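Local coordinates for protein alginate lyase A1-II' (Sphingomonas sp. A1, PDB 2CWS) that probably cleaves the polysaccharide alginate as a lyase of polysaccharide lyase family 7, its chain forming the catalytic beta-sandwich domain, at residues Glu69-Leu74 against Tyr199-Asn204; Ala4-Asn9 against Phe41-Asp46. All blocks are in the same frame, centred on the assembly; numbering follows the deposited sequence. Where two conformers were deposited one is given.

Interaction 1: Glu69-Leu74 against Tyr199-Asn204. With SO4 (sulfate ion), chain C.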
loop_
_atom_site.group_PDB
_atom_site.type_symbol
_atom_site.label_atom_id
_atom_site.label_comp_id
_atom_site.label_asym_id
_atom_site.label_seq_id
_atom_site.Cartn_x
_atom_site.Cartn_y
_atom_site.Cartn_z
ATOM N N GLU A 69 4.822 -3.043 -5.574
ATOM C CA GLU A 69 4.184 -2.134 -4.629
ATOM C C GLU A 69 5.065 -0.875 -4.485
ATOM O O GLU A 69 6.285 -1.004 -4.354
ATOM C CB GLU A 69 3.941 -2.820 -3.290
ATOM C CG GLU A 69 3.049 -2.055 -2.306
ATOM C CD GLU A 69 2.887 -2.763 -0.978
ATOM O OE1 GLU A 69 3.857 -3.385 -0.485
ATOM O OE2 GLU A 69 1.771 -2.679 -0.397
ATOM N N LEU A 70 4.414 0.298 -4.478
ATOM C CA LEU A 70 5.112 1.531 -4.197
ATOM C C LEU A 70 5.233 1.747 -2.699
ATOM O O LEU A 70 4.341 1.395 -1.926
ATOM C CB LEU A 70 4.334 2.733 -4.802
ATOM C CG LEU A 70 4.184 2.731 -6.289
ATOM C CD1 LEU A 70 3.259 3.843 -6.743
ATOM C CD2 LEU A 70 5.565 2.850 -7.021
ATOM N N ARG A 71 6.339 2.355 -2.303
ATOM C CA ARG A 71 6.712 2.640 -0.913
ATOM C C ARG A 71 7.033 4.116 -0.834
ATOM O O ARG A 71 7.935 4.612 -1.556
ATOM C CB ARG A 71 7.943 1.733 -0.603
ATOM C CG ARG A 71 8.458 1.713 0.841
ATOM C CD ARG A 71 9.106 3.014 1.370
ATOM N NE ARG A 71 9.928 2.658 2.521
ATOM C CZ ARG A 71 10.265 3.493 3.490
ATOM N NH1 ARG A 71 9.883 4.774 3.468
ATOM N NH2 ARG A 71 10.995 3.013 4.514
ATOM N N GLU A 72 6.311 4.854 0.004
ATOM C CA GLU A 72 6.451 6.305 0.070
ATOM C C GLU A 72 7.820 6.692 0.582
ATOM O O GLU A 72 8.295 6.145 1.596
ATOM C CB GLU A 72 5.388 6.882 1.013
ATOM C CG GLU A 72 5.503 8.400 1.169
ATOM C CD GLU A 72 4.658 8.921 2.316
ATOM O OE1 GLU A 72 4.170 8.150 3.147
ATOM O OE2 GLU A 72 4.536 10.201 2.360
ATOM N N MET A 73 8.441 7.681 -0.057
ATOM C CA MET A 73 9.759 8.196 0.267
ATOM C C MET A 73 9.661 9.701 0.467
ATOM O O MET A 73 9.821 10.448 -0.495
ATOM C CB MET A 73 10.773 7.875 -0.847
ATOM C CG MET A 73 10.927 6.386 -1.067
ATOM S SD MET A 73 11.924 5.513 0.144
ATOM C CE MET A 73 13.572 6.120 -0.323
ATOM N N LEU A 74 9.466 10.126 1.739
ATOM C CA LEU A 74 9.563 11.568 1.998
ATOM C C LEU A 74 10.877 12.095 1.487
ATOM O O LEU A 74 10.944 13.249 0.979
ATOM C CB LEU A 74 9.518 11.813 3.524
ATOM C CG LEU A 74 8.168 11.572 4.228
ATOM C CD1 LEU A 74 8.300 11.885 5.690
ATOM C CD2 LEU A 74 7.058 12.439 3.587
ATOM N N TYR A 199 4.911 5.167 6.851
ATOM C CA TYR A 199 4.957 5.533 5.447
ATOM C C TYR A 199 3.792 4.842 4.733
ATOM O O TYR A 199 3.323 3.760 5.135
ATOM C CB TYR A 199 6.300 5.162 4.802
ATOM C CG TYR A 199 6.672 3.713 4.859
ATOM C CD1 TYR A 199 7.472 3.241 5.903
ATOM C CD2 TYR A 199 6.249 2.786 3.925
ATOM C CE1 TYR A 199 7.839 1.921 5.997
ATOM C CE2 TYR A 199 6.586 1.465 4.000
ATOM C CZ TYR A 199 7.376 1.005 5.053
ATOM O OH TYR A 199 7.718 -0.319 5.104
ATOM N N PHE A 200 3.319 5.488 3.666
ATOM C CA PHE A 200 2.273 4.905 2.839
ATOM C C PHE A 200 2.846 3.887 1.864
ATOM O O PHE A 200 4.023 3.958 1.463
ATOM C CB PHE A 200 1.545 5.992 2.057
ATOM C CG PHE A 200 0.650 6.896 2.892
ATOM C CD1 PHE A 200 0.894 8.246 3.046
ATOM C CD2 PHE A 200 -0.478 6.341 3.497
ATOM C CE1 PHE A 200 0.037 9.042 3.768
ATOM C CE2 PHE A 200 -1.341 7.172 4.222
ATOM C CZ PHE A 200 -1.102 8.502 4.369
ATOM N N LYS A 201 1.975 2.959 1.412
ATOM C CA LYS A 201 2.288 2.060 0.314
ATOM C C LYS A 201 1.055 1.939 -0.563
ATOM O O LYS A 201 -0.087 2.064 -0.066
ATOM C CB LYS A 201 2.667 0.632 0.795
ATOM C CG LYS A 201 3.738 0.615 1.871
ATOM C CD LYS A 201 4.386 -0.764 2.010
ATOM C CE LYS A 201 5.530 -0.916 0.994
ATOM N NZ LYS A 201 5.991 -2.329 0.940
ATOM N N ALA A 202 1.257 1.634 -1.843
ATOM C CA ALA A 202 0.126 1.414 -2.758
ATOM C C ALA A 202 0.614 0.551 -3.898
ATOM O O ALA A 202 1.683 0.807 -4.471
ATOM C CB ALA A 202 -0.391 2.743 -3.311
ATOM N N GLY A 203 -0.203 -0.452 -4.263
ATOM C CA GLY A 203 0.143 -1.270 -5.419
ATOM C C GLY A 203 -0.529 -2.626 -5.326
ATOM O O GLY A 203 -1.779 -2.674 -5.236
ATOM N N ASN A 204 0.276 -3.700 -5.349
ATOM C CA ASN A 204 -0.289 -5.058 -5.500
ATOM C C ASN A 204 0.572 -5.981 -4.656
ATOM O O ASN A 204 1.613 -6.464 -5.086
ATOM C CB ASN A 204 -0.253 -5.443 -6.964
ATOM C CG ASN A 204 -0.757 -6.824 -7.273
ATOM O OD1 ASN A 204 -0.607 -7.237 -8.488
ATOM N ND2 ASN A 204 -1.254 -7.539 -6.337
HETATM S S SO4 C . 12.447 -0.102 3.320
HETATM O O1 SO4 C . 11.172 0.103 2.417
HETATM O O2 SO4 C . 13.551 0.503 2.662
HETATM O O3 SO4 C . 12.251 0.399 4.595
HETATM O O4 SO4 C . 12.487 -1.574 3.345
#
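The guanidinium of Arg71 lies flat over one face of the Tyr199 ring, the planes 5° apart and Arg71 CZ 3.7 Å from the ring centroid, a cation-pi stack that CD extends as a CH-pi contact. The group gets there because the side chain, CG anti to its own N, bends back at chi2 (-68°). Three bonds fix its rotation: Arg71 NH1 gives a nearly straight bond to Glu72 O (2.8 Å), in the guanidinium plane, while NE and NH2 hold O1 and O3 of a sulfate, probably from the crystallisation liquor and also bound by Lys16. Next along the same face, Lys201 NZ forms a salt bridge with Glu69 OE1 (2.8 Å), approaching from above the carboxylate plane; Gln18 also bonds this amine, and Arg67 pairs with the same Glu69 oxygen. Glu72, its chain extended, uses the anti lone pair of OE1 to accept a hydrogen bond from Phe200 N (2.8 Å, 171° at the hydrogen); Trp83 and His227 also bond its carboxylate. Backbone bonds join Leu70 to Ala202 both ways. Gly203, having no side chain, lets the backbones close in, its CA 4.2 Å from Glu69 CA. The polar face, with its sulfate and with His112 stacked near Tyr199, is consistent with the substrate-binding cleft of family 7 lyases. Strands 67-72 and 197-202 are antiparallel neighbours, flanked by strand 15-18 beyond the first and strand 106-114 beyond the second, with Leu70 turned to the opposite face onto Leu223 of strand 215-228, in the facing sheet of the sandwich.

Interaction 2: Ala4-Asn9 against Phe41-Asp46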
loop_
_atom_site.group_PDB
_atom_site.type_symbol
_atom_site.label_atom_id
_atom_site.label_comp_id
_atom_site.label_asym_id
_atom_site.label_seq_id
_atom_site.Cartn_x
_atom_site.Cartn_y
_atom_site.Cartn_z
ATOM N N ALA A 4 2.670 6.386 -22.221
ATOM C CA ALA A 4 3.926 6.737 -21.555
ATOM C C ALA A 4 4.020 5.844 -20.306
ATOM O O ALA A 4 2.978 5.414 -19.856
ATOM C CB ALA A 4 3.920 8.194 -21.232
ATOM N N ALA A 5 5.216 5.587 -19.868
ATOM C CA ALA A 5 5.376 4.758 -18.646
ATOM C C ALA A 5 4.771 5.480 -17.481
ATOM O O ALA A 5 4.527 6.698 -17.492
ATOM C CB ALA A 5 6.867 4.536 -18.442
ATOM N N PRO A 6 4.521 4.739 -16.402
ATOM C CA PRO A 6 3.739 5.374 -15.326
ATOM C C PRO A 6 4.321 6.647 -14.725
ATOM O O PRO A 6 3.565 7.517 -14.312
ATOM C CB PRO A 6 3.636 4.246 -14.277
ATOM C CG PRO A 6 3.635 3.013 -15.136
ATOM C CD PRO A 6 4.685 3.296 -16.193
ATOM N N GLY A 7 5.659 6.632 -14.500
ATOM C CA GLY A 7 6.295 7.770 -13.839
ATOM C C GLY A 7 6.198 9.088 -14.609
ATOM O O GLY A 7 6.599 10.146 -14.105
ATOM N N LYS A 8 5.635 9.107 -15.799
ATOM C CA LYS A 8 5.237 10.268 -16.557
ATOM C C LYS A 8 3.770 10.642 -16.353
ATOM O O LYS A 8 3.433 11.849 -16.641
ATOM C CB LYS A 8 5.432 9.958 -18.041
ATOM C CG LYS A 8 6.790 9.412 -18.474
ATOM C CD LYS A 8 7.906 10.366 -18.087
ATOM C CE LYS A 8 9.227 9.823 -18.625
ATOM N NZ LYS A 8 10.340 10.779 -18.446
ATOM N N ASN A 9 2.783 9.824 -16.019
ATOM C CA ASN A 9 1.387 10.100 -15.691
ATOM C C ASN A 9 1.075 10.287 -14.213
ATOM O O ASN A 9 -0.069 10.638 -13.871
ATOM C CB ASN A 9 0.543 8.893 -16.157
ATOM C CG ASN A 9 0.654 8.693 -17.667
ATOM O OD1 ASN A 9 0.579 7.580 -18.177
ATOM N ND2 ASN A 9 0.811 9.790 -18.356
ATOM N N PHE A 41 5.182 -3.671 -13.909
ATOM C CA PHE A 41 4.826 -2.280 -13.664
ATOM C C PHE A 41 4.783 -1.553 -15.012
ATOM O O PHE A 41 5.852 -1.379 -15.626
ATOM C CB PHE A 41 5.880 -1.678 -12.757
ATOM C CG PHE A 41 5.656 -0.224 -12.415
ATOM C CD1 PHE A 41 4.788 0.118 -11.381
ATOM C CD2 PHE A 41 6.342 0.789 -13.103
ATOM C CE1 PHE A 41 4.614 1.447 -11.013
ATOM C CE2 PHE A 41 6.175 2.124 -12.720
ATOM C CZ PHE A 41 5.322 2.458 -11.669
ATOM N N TYR A 42 3.590 -1.159 -15.439
ATOM C CA TYR A 42 3.502 -0.613 -16.790
ATOM C C TYR A 42 2.224 0.221 -16.892
ATOM O O TYR A 42 1.343 0.146 -16.062
ATOM C CB TYR A 42 3.491 -1.735 -17.828
ATOM C CG TYR A 42 2.363 -2.739 -17.687
ATOM C CD1 TYR A 42 1.159 -2.554 -18.323
ATOM C CD2 TYR A 42 2.541 -3.886 -16.936
ATOM C CE1 TYR A 42 0.108 -3.442 -18.218
ATOM C CE2 TYR A 42 1.511 -4.843 -16.837
ATOM C CZ TYR A 42 0.291 -4.603 -17.472
ATOM O OH TYR A 42 -0.719 -5.523 -17.447
ATOM N N THR A 43 2.168 0.999 -17.985
ATOM C CA THR A 43 0.939 1.755 -18.283
ATOM C C THR A 43 0.096 0.912 -19.217
ATOM O O THR A 43 0.575 0.508 -20.283
ATOM C CB THR A 43 1.308 3.076 -18.958
ATOM O OG1 THR A 43 2.036 3.866 -18.018
ATOM C CG2 THR A 43 0.036 3.783 -19.426
ATOM N N ASP A 44 -1.157 0.626 -18.809
ATOM C CA ASP A 44 -2.051 -0.112 -19.701
ATOM C C ASP A 44 -2.679 0.830 -20.704
ATOM O O ASP A 44 -2.500 2.048 -20.667
ATOM C CB ASP A 44 -3.061 -0.913 -18.867
ATOM C CG ASP A 44 -3.575 -2.141 -19.558
ATOM O OD1 ASP A 44 -3.251 -2.390 -20.731
ATOM O OD2 ASP A 44 -4.298 -2.904 -18.878
ATOM N N THR A 45 -3.445 0.249 -21.620
ATOM C CA THR A 45 -4.035 1.088 -22.686
ATOM C C THR A 45 -5.041 2.113 -22.168
ATOM O O THR A 45 -5.347 3.073 -22.906
ATOM C CB THR A 45 -4.706 0.150 -23.708
ATOM O OG1 THR A 45 -5.703 -0.639 -23.057
ATOM C CG2 THR A 45 -3.709 -0.774 -24.383
ATOM N N ASP A 46 -5.574 1.903 -20.978
ATOM C CA ASP A 46 -6.491 2.846 -20.340
ATOM C C ASP A 46 -5.753 3.896 -19.521
ATOM O O ASP A 46 -6.435 4.644 -18.833
ATOM C CB ASP A 46 -7.502 2.095 -19.459
ATOM C CG ASP A 46 -6.861 1.327 -18.321
ATOM O OD1 ASP A 46 -5.634 1.342 -18.153
ATOM O OD2 ASP A 46 -7.634 0.666 -17.568
HETATM O O HOH W 1 0.347 5.309 -16.233
#
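Pro6 turns its ring toward strand 41-43, and its CB rests 3.6 Å from Phe41 CZ at the end of that phenyl ring. One atom further on, Pro6 CG leans over the face of the same ring, 4.1 Å from its centroid and 29° off the normal, a CH-pi contact; it also lies 3.6 Å from Tyr42 C. The pyrrolidine closes at CD, 3.3 Å from Thr43 OG1. With CG anti to the backbone N (chi1 180°) the Phe41 ring reaches under Pro6, while Phe51 meets it edge-to-face and Met49 touches both Phe41 and Pro6. Thr43 supplies the polar half of the contact. Its hydroxyl donates to Ala4 O over 2.6 Å, in the carbonyl plane and on a lone pair. A water gives one hydrogen to Thr43 OG1 (2.8 Å) and another to Asn9 OD1 (3.0 Å), bridging the strand to the short, weakly bonded helix about 6-9. The hydroxyl oxygen therefore works as donor and acceptor at once. Pro6 N also lies close to it, but as an imide nitrogen it cannot donate. The N-terminal segment is thus fastened to an outermost strand of the seven-stranded sheet without backbone-to-backbone pairing: a proline seated on an aromatic face supplies the apolar part, and one threonine hydroxyl, gripped by two bonds, holds the first modelled residue and, through water, the helix.

In the fold
Interaction 2 is complete along the chain before the first residue of interaction 1; their centres are about 17 Å apart, and their nearest atoms come to about 4 Å without touching. They belong to different sheets. Interaction 1 lies in the interior of one antiparallel sheet, about 5 Å from the centre of the chain, whereas interaction 2 sits about 18 Å out, where the N-terminal segment meets outermost strand 41-43 of the other. Leu12 links their surroundings, touching both Leu70 and Phe41. Together they sample the core and the margin of a beta-sandwich consistent with the concanavalin-like clan, with the bound sulfate on the interaction 1 sheet.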